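Side-chain contacts in citrate synthase (Metallosphaera sedula, PDB 6ABX), which probably catalyses the condensation of oxaloacetate with acetyl-CoA and water to citrate and CoA, a step of the tricarboxylic acid cycle: residues G110-K115 against S196-S201; A204-L209 against I334-H339. All coordinates share one frame; numbering follows the deposited sequence.

How the interactions relate
Both contacts use helix 198-209. Interaction 1 lies at its start, where the helix meets the first turn of helix 112-134. Interaction 2 lies at its end, where it crosses helix 324-343. Their centres are about 11 Å apart, and interaction 1 closes along the chain before interaction 2 opens. They also touch directly: CD1 of Ile198 packs on CG2 of Thr337, and CD2 of Leu112 on the carbonyl oxygen of Thr337. One helix thus joins two helices far apart in sequence in the largely helical citrate synthase fold. Other residues of helix 198-209 and of the turn before it touch the second subunit. Interaction 1 lies away from the substrate-binding residues, whereas interaction 2 lies beside residues that bind oxaloacetate.

Interaction 1 of 2, residues G110-K115 against S196-S201; sequences GDLIGK and SDIYSS
Ile198 and Tyr199 carry this contact against Leu112 and Lys115. Just before them, Asp197 is the N-cap of helix 198-209. OD2 of Asp197 accepts from Ser200 N at 3.0 Å, and OD1 of Asp197 accepts from Ser200 OG at 2.7 Å. OD1 also forms a salt bridge with Lys210 of the second subunit. Ile198 uses both branches. CG1 of Ile198 lies anti to the backbone N (chi1 -169°) and meets CG of Leu112 at 4.0 Å; the two side chains cross at about a right angle. CG2 of Ile198 packs on CB of Lys115 at 3.6 Å. Tyr199 follows, with CE2 of Tyr199 at 3.7 Å from CG of Lys115. These two side chains also cross at about a right angle. The Tyr199 hydroxyl is hydrogen-bonded to Asp106. Beyond CG, Lys115 is extended, which carries its amine away from the contact. NZ of Lys115 donates to Gly110 O at 2.9 Å, on a lone pair in the carbonyl plane. In 110-115, Asp111 caps helix 112-134 through Gly114 N. Two N-capped helix starts therefore meet through apolar surfaces. The lysine contributes its methylenes, and its amine is held by the backbone carbonyls of Gly110 and Ser108.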
loop_
_atom_site.group_PDB
_atom_site.type_symbol
_atom_site.label_atom_id
_atom_site.label_comp_id
_atom_site.label_asym_id
_atom_site.label_seq_id
_atom_site.Cartn_x
_atom_site.Cartn_y
_atom_site.Cartn_z
ATOM N N GLY A 110 17.624 7.220 3.926
ATOM C CA GLY A 110 17.366 6.895 5.320
ATOM C C GLY A 110 16.401 7.892 5.977
ATOM O O GLY A 110 15.401 8.340 5.345
ATOM N N ASP A 111 16.665 8.172 7.258
ATOM C CA ASP A 111 15.949 9.120 8.102
ATOM C C ASP A 111 14.430 8.871 8.068
ATOM O O ASP A 111 13.631 9.809 7.712
ATOM C CB ASP A 111 16.222 10.552 7.657
ATOM C CG ASP A 111 15.773 11.557 8.704
ATOM O OD1 ASP A 111 15.440 11.118 9.908
ATOM O OD2 ASP A 111 15.712 12.753 8.325
ATOM N N LEU A 112 14.039 7.696 8.547
ATOM C CA LEU A 112 12.593 7.299 8.601
ATOM C C LEU A 112 11.825 8.383 9.374
ATOM O O LEU A 112 10.772 8.898 8.902
ATOM C CB LEU A 112 12.498 5.927 9.267
ATOM C CG LEU A 112 11.128 5.250 9.274
ATOM C CD1 LEU A 112 11.277 3.775 9.531
ATOM C CD2 LEU A 112 10.169 5.873 10.269
ATOM N N ILE A 113 12.320 8.722 10.571
ATOM C CA ILE A 113 11.480 9.593 11.437
ATOM C C ILE A 113 11.420 10.991 10.820
ATOM O O ILE A 113 10.376 11.653 10.898
ATOM C CB ILE A 113 11.883 9.582 12.930
ATOM C CG1 ILE A 113 11.634 8.196 13.534
ATOM C CG2 ILE A 113 11.087 10.632 13.707
ATOM C CD1 ILE A 113 12.195 8.014 14.949
ATOM N N GLY A 114 12.518 11.453 10.195
ATOM C CA GLY A 114 12.466 12.779 9.526
ATOM C C GLY A 114 11.426 12.810 8.403
ATOM O O GLY A 114 10.751 13.819 8.218
ATOM N N LYS A 115 11.314 11.715 7.650
ATOM C CA LYS A 115 10.305 11.619 6.570
ATOM C C LYS A 115 8.904 11.509 7.156
ATOM O O LYS A 115 7.974 12.114 6.616
ATOM C CB LYS A 115 10.666 10.480 5.614
ATOM C CG LYS A 115 11.904 10.777 4.784
ATOM C CD LYS A 115 12.494 9.562 4.098
ATOM C CE LYS A 115 13.648 9.951 3.202
ATOM N NZ LYS A 115 14.358 8.765 2.701
ATOM N N SER A 196 11.158 -1.614 1.308
ATOM C CA SER A 196 10.699 -0.462 0.608
ATOM C C SER A 196 10.719 0.742 1.537
ATOM O O SER A 196 10.748 0.627 2.766
ATOM C CB SER A 196 9.316 -0.693 0.047
ATOM O OG SER A 196 9.019 0.334 -0.866
ATOM N N ASP A 197 10.617 1.917 0.956
ATOM C CA ASP A 197 10.797 3.164 1.734
ATOM C C ASP A 197 9.529 3.525 2.525
ATOM O O ASP A 197 8.455 3.017 2.285
ATOM C CB ASP A 197 11.147 4.271 0.759
ATOM C CG ASP A 197 10.011 4.572 -0.190
ATOM O OD1 ASP A 197 9.863 3.821 -1.174
ATOM O OD2 ASP A 197 9.260 5.549 0.072
ATOM N N ILE A 198 9.684 4.466 3.475
ATOM C CA ILE A 198 8.617 4.793 4.395
ATOM C C ILE A 198 7.456 5.501 3.687
ATOM O O ILE A 198 6.281 5.310 4.088
ATOM C CB ILE A 198 9.153 5.640 5.581
ATOM C CG1 ILE A 198 8.142 5.786 6.711
ATOM C CG2 ILE A 198 9.688 7.000 5.164
ATOM C CD1 ILE A 198 7.717 4.495 7.348
ATOM N N TYR A 199 7.714 6.277 2.637
ATOM C CA TYR A 199 6.595 6.866 1.854
ATOM C C TYR A 199 5.761 5.783 1.187
ATOM O O TYR A 199 4.520 5.871 1.225
ATOM C CB TYR A 199 7.064 7.898 0.829
ATOM C CG TYR A 199 7.677 9.165 1.365
ATOM C CD1 TYR A 199 6.909 10.262 1.736
ATOM C CD2 TYR A 199 9.057 9.284 1.483
ATOM C CE1 TYR A 199 7.489 11.457 2.143
ATOM C CE2 TYR A 199 9.649 10.467 1.884
ATOM C CZ TYR A 199 8.871 11.562 2.216
ATOM O OH TYR A 199 9.490 12.723 2.599
ATOM N N SER A 200 6.405 4.771 0.580
ATOM C CA SER A 200 5.698 3.610 0.005
ATOM C C SER A 200 4.808 2.955 1.058
ATOM O O SER A 200 3.635 2.641 0.796
ATOM C CB SER A 200 6.685 2.613 -0.544
ATOM O OG SER A 200 7.334 3.114 -1.697
ATOM N N SER A 201 5.342 2.807 2.282
ATOM C CA SER A 201 4.528 2.219 3.410
ATOM C C SER A 201 3.258 3.031 3.653
ATOM O O SER A 201 2.144 2.462 3.740
ATOM C CB SER A 201 5.303 2.085 4.703
ATOM O OG SER A 201 6.294 1.131 4.522
#

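Interaction 2 of 2, residues A204-L209 against I334-H339; sequences AGISAL and IGWTAH
The indole of Trp336 lies against the backbone of Gly205. CA of Gly205 sits over one face, 4.0 Å from the centroid of the six-membered ring of Trp336 and 11° off its normal. This is a CH-pi contact. The outer end of the ring reaches further along the glycine, and CH2 of Trp336 comes to 3.5 Å from Gly205 C. Two aliphatic side chains add to the contact around the six-membered ring. CG1 of Ile206 meets CZ3 of Trp336 at 3.8 Å, the two side chains crossing at about a right angle. CD2 of Leu209 approaches CH2 of Trp336 at 3.9 Å. Trp336 CG is anti to its own carbonyl carbon (chi1 -70°), and from there the indole extends to helix 198-209. The short helix segments run at 130° to each other, with axes 11.5 Å apart. The tryptophan fills this wide spacing, and the lack of a side chain at Gly205 lets the ring lie close to the backbone. NE1 of Trp336 is hydrogen-bonded to Ser184, and Thr185 and Cys188 of the same helix 183-192 also touch the indole. At the nearest atoms, the Trp336 side chain is about 4 Å from that of Asn182 and about 3 Å from that of Arg332, both oxaloacetate-binding residues, and the Leu209 side chain is about 6 Å from a bound citrate. The contact is thus apolar and CH-pi in character, with the indole N-H satisfied by a neighbouring helix. This apolar packing lies next to residues that bind oxaloacetate.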
loop_
_atom_site.group_PDB
_atom_site.type_symbol
_atom_site.label_atom_id
_atom_site.label_comp_id
_atom_site.label_asym_id
_atom_site.label_seq_id
_atom_site.Cartn_x
_atom_site.Cartn_y
_atom_site.Cartn_z
ATOM N N ALA A 204 0.601 2.789 1.073
ATOM C CA ALA A 204 -0.203 1.607 1.237
ATOM C C ALA A 204 -1.168 1.744 2.408
ATOM O O ALA A 204 -2.307 1.304 2.297
ATOM C CB ALA A 204 0.667 0.400 1.404
ATOM N N GLY A 205 -0.733 2.365 3.527
ATOM C CA GLY A 205 -1.643 2.666 4.646
ATOM C C GLY A 205 -2.893 3.447 4.213
ATOM O O GLY A 205 -4.020 3.072 4.509
ATOM N N ILE A 206 -2.667 4.496 3.442
ATOM C CA ILE A 206 -3.757 5.356 2.930
ATOM C C ILE A 206 -4.687 4.560 2.012
ATOM O O ILE A 206 -5.937 4.645 2.110
ATOM C CB ILE A 206 -3.175 6.575 2.210
ATOM C CG1 ILE A 206 -2.418 7.470 3.189
ATOM C CG2 ILE A 206 -4.303 7.309 1.489
ATOM C CD1 ILE A 206 -1.563 8.519 2.519
ATOM N N SER A 207 -4.071 3.750 1.154
ATOM C CA SER A 207 -4.815 2.899 0.218
ATOM C C SER A 207 -5.778 1.967 0.986
ATOM O O SER A 207 -6.931 1.807 0.596
ATOM C CB SER A 207 -3.858 2.122 -0.668
ATOM O OG SER A 207 -3.095 3.012 -1.476
ATOM N N ALA A 208 -5.330 1.358 2.096
ATOM C CA ALA A 208 -6.152 0.472 2.945
ATOM C C ALA A 208 -7.220 1.255 3.720
ATOM O O ALA A 208 -8.376 0.858 3.827
ATOM C CB ALA A 208 -5.278 -0.303 3.913
ATOM N N LEU A 209 -6.804 2.364 4.314
ATOM C CA LEU A 209 -7.676 3.185 5.169
ATOM C C LEU A 209 -8.867 3.730 4.374
ATOM O O LEU A 209 -9.912 3.917 4.968
ATOM C CB LEU A 209 -6.867 4.322 5.779
ATOM C CG LEU A 209 -7.576 5.119 6.865
ATOM C CD1 LEU A 209 -7.951 4.235 8.025
ATOM C CD2 LEU A 209 -6.746 6.333 7.297
ATOM N N ILE A 334 1.268 8.963 12.176
ATOM C CA ILE A 334 2.251 8.886 13.287
ATOM C C ILE A 334 2.363 7.431 13.763
ATOM O O ILE A 334 3.425 6.874 13.865
ATOM C CB ILE A 334 1.859 9.854 14.409
ATOM C CG1 ILE A 334 1.951 11.317 13.971
ATOM C CG2 ILE A 334 2.725 9.623 15.624
ATOM C CD1 ILE A 334 1.075 12.254 14.765
ATOM N N GLY A 335 1.230 6.798 14.055
ATOM C CA GLY A 335 1.236 5.384 14.432
ATOM C C GLY A 335 1.781 4.481 13.347
ATOM O O GLY A 335 2.569 3.588 13.648
ATOM N N TRP A 336 1.352 4.685 12.100
ATOM C CA TRP A 336 1.851 3.884 11.027
ATOM C C TRP A 336 3.386 3.850 11.029
ATOM O O TRP A 336 4.072 2.792 10.943
ATOM C CB TRP A 336 1.391 4.360 9.663
ATOM C CG TRP A 336 -0.057 4.136 9.395
ATOM C CD1 TRP A 336 -0.846 3.186 9.925
ATOM C CD2 TRP A 336 -0.837 4.823 8.408
ATOM N NE1 TRP A 336 -2.107 3.266 9.395
ATOM C CE2 TRP A 336 -2.121 4.234 8.425
ATOM C CE3 TRP A 336 -0.580 5.861 7.510
ATOM C CZ2 TRP A 336 -3.160 4.687 7.621
ATOM C CZ3 TRP A 336 -1.629 6.339 6.744
ATOM C CH2 TRP A 336 -2.909 5.797 6.847
ATOM N N THR A 337 3.926 5.044 11.020
ATOM C CA THR A 337 5.370 5.212 10.913
ATOM C C THR A 337 6.117 4.735 12.172
ATOM O O THR A 337 7.222 4.123 12.028
ATOM C CB THR A 337 5.744 6.642 10.523
ATOM O OG1 THR A 337 5.222 7.595 11.460
ATOM C CG2 THR A 337 5.265 7.009 9.133
ATOM N N ALA A 338 5.539 4.914 13.360
ATOM C CA ALA A 338 6.112 4.381 14.581
ATOM C C ALA A 338 6.136 2.862 14.510
ATOM O O ALA A 338 7.128 2.235 14.901
ATOM C CB ALA A 338 5.383 4.851 15.812
ATOM N N HIS A 339 5.064 2.266 13.995
ATOM C CA HIS A 339 5.006 0.802 13.895
ATOM C C HIS A 339 6.060 0.264 12.937
ATOM O O HIS A 339 6.612 -0.846 13.228
ATOM C CB HIS A 339 3.598 0.316 13.509
ATOM C CG HIS A 339 2.732 0.163 14.704
ATOM N ND1 HIS A 339 2.863 -0.927 15.594
ATOM C CD2 HIS A 339 1.788 0.972 15.220
ATOM C CE1 HIS A 339 2.005 -0.754 16.590
ATOM N NE2 HIS A 339 1.288 0.393 16.351
#